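Local coordinates for protein enoyl-CoA hydratase (Bacillus halodurans, PDB 3LKE) that probably catalyses the reversible addition of water to the double bond of enoyl-CoA thioesters, at residues Q194-V197 with K198-K202; M119-C123 with D124-A128. All blocks are in the same frame, centred on the assembly; numbering follows the deposited sequence.

Interaction 1 of 2, residues Q194-V197 with K198-K202; sequences QERV and KNYLK
E195 and N199 meet one turn apart on helix 190-205, an amphipathic helix that lies against the parallel strands of the crotonase-fold sheet. The backbone supplies the regular alpha-helical ladder: four successive i to i+4 bonds run from Q194 to L201. The longest joins K198 N to Q194 O at 3.2 Å. The shortest joins Y200 N to R196 O at 2.8 Å.

Polar side chains follow the outer face. N199 ND2 gives E195 OE1 a weak, bent bond of 3.4 Å, with the amide and carboxylate planes 81° apart, while N199 OD1 accepts from K202 NZ at 3.2 Å. The amide therefore relays between an acid and an amine whose charged ends do not touch, a role suited to a group that both donates and accepts. K198 brings only its aliphatic chain to the same carboxylate, CD standing 3.6 Å from E195 OE2.

R196 mixes polar and packing roles. With CG anti to the backbone N (chi1 174°) and a bend at chi2, its chain folds forward along the helix, bringing one guanidinium face over Y200 CB, 3.7 Å from R196 NH1. The guanidinium stands steeply against the phenol ring, so this is no stack; NH2 is held instead by a salt bridge to E185.

Apolar contacts lie on the side facing the sheet. Compact, beta-branched V197 packs on L107, the longer L201 presents its branches to both strands 14-19 and 51-56, and the broad ring residue Y200 covers V103 and V105 while also meeting L167 of the second subunit. V197 and L201 run alongside each other, one turn apart, and their branches touch where V197 CG1 comes within 3.8 Å of L201 CD1.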
loop_
_atom_site.group_PDB
_atom_site.type_symbol
_atom_site.label_atom_id
_atom_site.label_comp_id
_atom_site.label_asym_id
_atom_site.label_seq_id
_atom_site.Cartn_x
_atom_site.Cartn_y
_atom_site.Cartn_z
ATOM N N GLN A 194 25.058 14.394 -12.377
ATOM C CA GLN A 194 26.343 13.754 -12.147
ATOM C C GLN A 194 26.820 13.952 -10.704
ATOM O O GLN A 194 27.357 13.029 -10.090
ATOM C CB GLN A 194 27.381 14.307 -13.133
ATOM C CG GLN A 194 28.536 13.389 -13.408
ATOM C CD GLN A 194 29.467 13.958 -14.464
ATOM O OE1 GLN A 194 29.018 14.472 -15.490
ATOM N NE2 GLN A 194 30.769 13.870 -14.215
ATOM N N GLU A 195 26.638 15.161 -10.179
ATOM C CA GLU A 195 27.028 15.479 -8.803
ATOM C C GLU A 195 26.145 14.755 -7.786
ATOM O O GLU A 195 26.647 14.216 -6.801
ATOM C CB GLU A 195 26.962 16.986 -8.558
ATOM C CG GLU A 195 27.238 17.406 -7.109
ATOM C CD GLU A 195 28.701 17.219 -6.700
ATOM O OE1 GLU A 195 29.001 17.330 -5.488
ATOM O OE2 GLU A 195 29.548 16.968 -7.585
ATOM N N ARG A 196 24.837 14.751 -8.037
ATOM C CA ARG A 196 23.864 14.087 -7.158
ATOM C C ARG A 196 24.181 12.599 -7.002
ATOM O O ARG A 196 24.186 12.054 -5.893
ATOM C CB ARG A 196 22.449 14.270 -7.714
ATOM C CG ARG A 196 21.355 13.505 -6.957
ATOM C CD ARG A 196 21.364 13.812 -5.473
ATOM N NE ARG A 196 20.297 13.071 -4.795
ATOM C CZ ARG A 196 20.468 12.358 -3.686
ATOM N NH1 ARG A 196 21.664 12.298 -3.106
ATOM N NH2 ARG A 196 19.435 11.706 -3.154
ATOM N N VAL A 197 24.433 11.946 -8.130
ATOM C CA VAL A 197 24.797 10.533 -8.148
ATOM C C VAL A 197 26.091 10.258 -7.386
ATOM O O VAL A 197 26.202 9.281 -6.647
ATOM C CB VAL A 197 24.913 10.014 -9.589
ATOM C CG1 VAL A 197 25.411 8.589 -9.603
ATOM C CG2 VAL A 197 23.552 10.108 -10.291
ATOM N N LYS A 198 27.078 11.125 -7.582
ATOM C CA LYS A 198 28.320 11.047 -6.828
ATOM C C LYS A 198 28.034 11.007 -5.327
ATOM O O LYS A 198 28.515 10.132 -4.609
ATOM C CB LYS A 198 29.189 12.259 -7.172
ATOM C CG LYS A 198 30.378 12.504 -6.257
ATOM C CD LYS A 198 31.061 13.811 -6.649
ATOM C CE LYS A 198 32.180 14.187 -5.687
ATOM N NZ LYS A 198 33.298 13.209 -5.731
ATOM N N ASN A 199 27.236 11.958 -4.869
ATOM C CA ASN A 199 26.914 12.079 -3.453
ATOM C C ASN A 199 26.083 10.900 -2.958
ATOM O O ASN A 199 26.297 10.392 -1.857
ATOM C CB ASN A 199 26.192 13.398 -3.187
ATOM C CG ASN A 199 27.073 14.603 -3.457
ATOM O OD1 ASN A 199 28.279 14.552 -3.253
ATOM N ND2 ASN A 199 26.468 15.694 -3.905
ATOM N N TYR A 200 25.145 10.453 -3.784
ATOM C CA TYR A 200 24.276 9.352 -3.389
ATOM C C TYR A 200 25.090 8.072 -3.226
ATOM O O TYR A 200 24.925 7.338 -2.255
ATOM C CB TYR A 200 23.156 9.173 -4.419
ATOM C CG TYR A 200 22.198 8.024 -4.148
ATOM C CD1 TYR A 200 21.036 8.222 -3.413
ATOM C CD2 TYR A 200 22.445 6.757 -4.662
ATOM C CE1 TYR A 200 20.146 7.164 -3.173
ATOM C CE2 TYR A 200 21.561 5.700 -4.428
ATOM C CZ TYR A 200 20.424 5.915 -3.693
ATOM O OH TYR A 200 19.565 4.849 -3.477
ATOM N N LEU A 201 25.982 7.807 -4.174
ATOM C CA LEU A 201 26.821 6.621 -4.096
ATOM C C LEU A 201 27.792 6.700 -2.922
ATOM O O LEU A 201 28.148 5.681 -2.331
ATOM C CB LEU A 201 27.579 6.407 -5.403
ATOM C CG LEU A 201 26.690 6.075 -6.601
ATOM C CD1 LEU A 201 27.534 5.925 -7.856
ATOM C CD2 LEU A 201 25.852 4.814 -6.329
ATOM N N LYS A 202 28.222 7.916 -2.600
ATOM C CA LYS A 202 29.077 8.135 -1.444
ATOM C C LYS A 202 28.339 7.711 -0.171
ATOM O O LYS A 202 28.918 7.055 0.694
ATOM C CB LYS A 202 29.494 9.604 -1.361
ATOM C CG LYS A 202 30.335 9.952 -0.142
ATOM C CD LYS A 202 30.290 11.453 0.129
ATOM C CE LYS A 202 30.639 12.253 -1.129
ATOM N NZ LYS A 202 30.360 13.707 -0.959
#

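Interaction 2 of 2, residues M119-C123 with D124-A128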
loop_
_atom_site.group_PDB
_atom_site.type_symbol
_atom_site.label_atom_id
_atom_site.label_comp_id
_atom_site.label_asym_id
_atom_site.label_seq_id
_atom_site.Cartn_x
_atom_site.Cartn_y
_atom_site.Cartn_z
ATOM N N MET A 119 10.544 -1.402 -16.753
ATOM C CA MET A 119 11.614 -2.274 -16.235
ATOM C C MET A 119 12.354 -1.611 -15.068
ATOM O O MET A 119 12.715 -2.270 -14.090
ATOM C CB MET A 119 12.589 -2.710 -17.340
ATOM C CG MET A 119 12.042 -3.845 -18.216
ATOM S SD MET A 119 13.302 -4.724 -19.192
ATOM C CE MET A 119 14.814 -4.039 -18.421
ATOM N N MET A 120 12.544 -0.299 -15.155
ATOM C CA MET A 120 13.313 0.402 -14.133
ATOM C C MET A 120 12.538 0.579 -12.826
ATOM O O MET A 120 13.106 0.989 -11.821
ATOM C CB MET A 120 13.841 1.749 -14.644
ATOM C CG MET A 120 14.767 1.634 -15.877
ATOM S SD MET A 120 16.245 0.601 -15.621
ATOM C CE MET A 120 15.838 -0.834 -16.577
ATOM N N LEU A 121 11.236 0.271 -12.839
ATOM C CA LEU A 121 10.451 0.343 -11.612
ATOM C C LEU A 121 10.899 -0.697 -10.591
ATOM O O LEU A 121 10.557 -0.599 -9.406
ATOM C CB LEU A 121 8.959 0.209 -11.921
ATOM C CG LEU A 121 8.384 1.363 -12.734
ATOM C CD1 LEU A 121 6.920 1.068 -13.097
ATOM C CD2 LEU A 121 8.480 2.658 -11.936
ATOM N N ALA A 122 11.694 -1.671 -11.042
ATOM C CA ALA A 122 12.285 -2.650 -10.140
ATOM C C ALA A 122 13.441 -2.088 -9.311
ATOM O O ALA A 122 13.876 -2.718 -8.349
ATOM C CB ALA A 122 12.749 -3.857 -10.906
ATOM N N CYS A 123 13.941 -0.913 -9.690
ATOM C CA CYS A 123 15.110 -0.340 -9.015
ATOM C C CYS A 123 14.725 0.275 -7.677
ATOM O O CYS A 123 13.563 0.631 -7.447
ATOM C CB CYS A 123 15.772 0.746 -9.868
ATOM S SG CYS A 123 16.560 0.141 -11.364
ATOM N N ASP A 124 15.718 0.399 -6.802
ATOM C CA ASP A 124 15.523 1.007 -5.486
ATOM C C ASP A 124 15.220 2.494 -5.569
ATOM O O ASP A 124 14.522 3.035 -4.735
ATOM C CB ASP A 124 16.761 0.825 -4.627
ATOM C CG ASP A 124 17.019 -0.616 -4.271
ATOM O OD1 ASP A 124 16.045 -1.396 -4.107
ATOM O OD2 ASP A 124 18.203 -0.966 -4.130
ATOM N N ARG A 125 15.774 3.161 -6.579
ATOM C CA ARG A 125 15.521 4.580 -6.743
ATOM C C ARG A 125 15.604 4.903 -8.226
ATOM O O ARG A 125 16.413 4.332 -8.940
ATOM C CB ARG A 125 16.536 5.417 -5.937
ATOM C CG ARG A 125 16.197 6.898 -5.844
ATOM C CD ARG A 125 17.061 7.609 -4.782
ATOM N NE ARG A 125 16.567 8.948 -4.462
ATOM C CZ ARG A 125 15.580 9.211 -3.621
ATOM N NH1 ARG A 125 14.919 8.211 -3.035
ATOM N NH2 ARG A 125 15.222 10.472 -3.388
ATOM N N ARG A 126 14.705 5.762 -8.678
ATOM C CA ARG A 126 14.694 6.230 -10.048
ATOM C C ARG A 126 14.835 7.735 -10.010
ATOM O O ARG A 126 14.040 8.415 -9.369
ATOM C CB ARG A 126 13.371 5.853 -10.718
ATOM C CG ARG A 126 13.216 4.376 -11.068
ATOM C CD ARG A 126 12.702 3.535 -9.903
ATOM N NE ARG A 126 11.333 3.892 -9.542
ATOM C CZ ARG A 126 10.664 3.382 -8.506
ATOM N NH1 ARG A 126 11.222 2.473 -7.724
ATOM N NH2 ARG A 126 9.427 3.778 -8.262
ATOM N N ILE A 127 15.849 8.263 -10.695
ATOM C CA ILE A 127 16.087 9.704 -10.730
ATOM C C ILE A 127 16.020 10.150 -12.182
ATOM O O ILE A 127 16.650 9.529 -13.046
ATOM C CB ILE A 127 17.497 10.041 -10.200
ATOM C CG1 ILE A 127 17.651 9.566 -8.746
ATOM C CG2 ILE A 127 17.757 11.553 -10.293
ATOM C CD1 ILE A 127 19.105 9.612 -8.237
ATOM N N ALA A 128 15.257 11.202 -12.459
ATOM C CA ALA A 128 15.090 11.659 -13.840
ATOM C C ALA A 128 15.620 13.078 -14.048
ATOM O O ALA A 128 15.588 13.909 -13.135
ATOM C CB ALA A 128 13.613 11.610 -14.229
HETATM O O HOH W 1 14.381 -2.867 -5.665
#
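M120 turns its carbonyl toward the aliphatic part of R126, whose CD lies 3.2 Å from M120 O; the same oxygen accepts from C123 N in the 3-10 turn. L121 follows, its CD2 methyl 3.9 Å from R126 NE and its own carbonyl oxygen over one guanidinium face. Bends at chi2 (85°) and chi3 (66°) curl the arginine back toward this turn. A122 O accepts from a water that also donates to D124 OD1, each at 2.7 Å, bridging the bend between turn and strand; D124 OD1 also bonds Y159 OH of the second subunit. Small A122 and C123 touch I97. At C123 the carbonyl O takes a 3.0 Å bond from R126 NH1, nearly in the guanidinium plane. E160 of the second subunit pairs with the same nitrogen, and L182 O accepts from NE, so the buried charge is well provided for. A leucine in place of R126 would probably leave C123 O without this donor and E160 of the second subunit without its countercharge. These contacts join a 3-10 turn to parallel strand 125-129, part of the helix-to-strand passage of the crotonase fold, beside the subunit interface.

In the fold
From the N terminus, the chain first reaches interaction 2, where residues 119-128 turn from helix 115-118 into strand 125-129, between strands 103-108 and 185-187 of the six-stranded sheet. Interaction 1 comes later, within helix 190-205, just after strand 185-187. Both are local, so neither closes a long loop; they follow in series, without nesting or crossing. Their centres lie about 16 Å apart, yet they touch through R125, whose CD packs 3.5 Å from Y200 CE1. E185 forms salt bridges with both R125 and R196, which probably offsets the like charges of the two arginines and ties sheet to helix. Residues of both contacts also meet the second subunit.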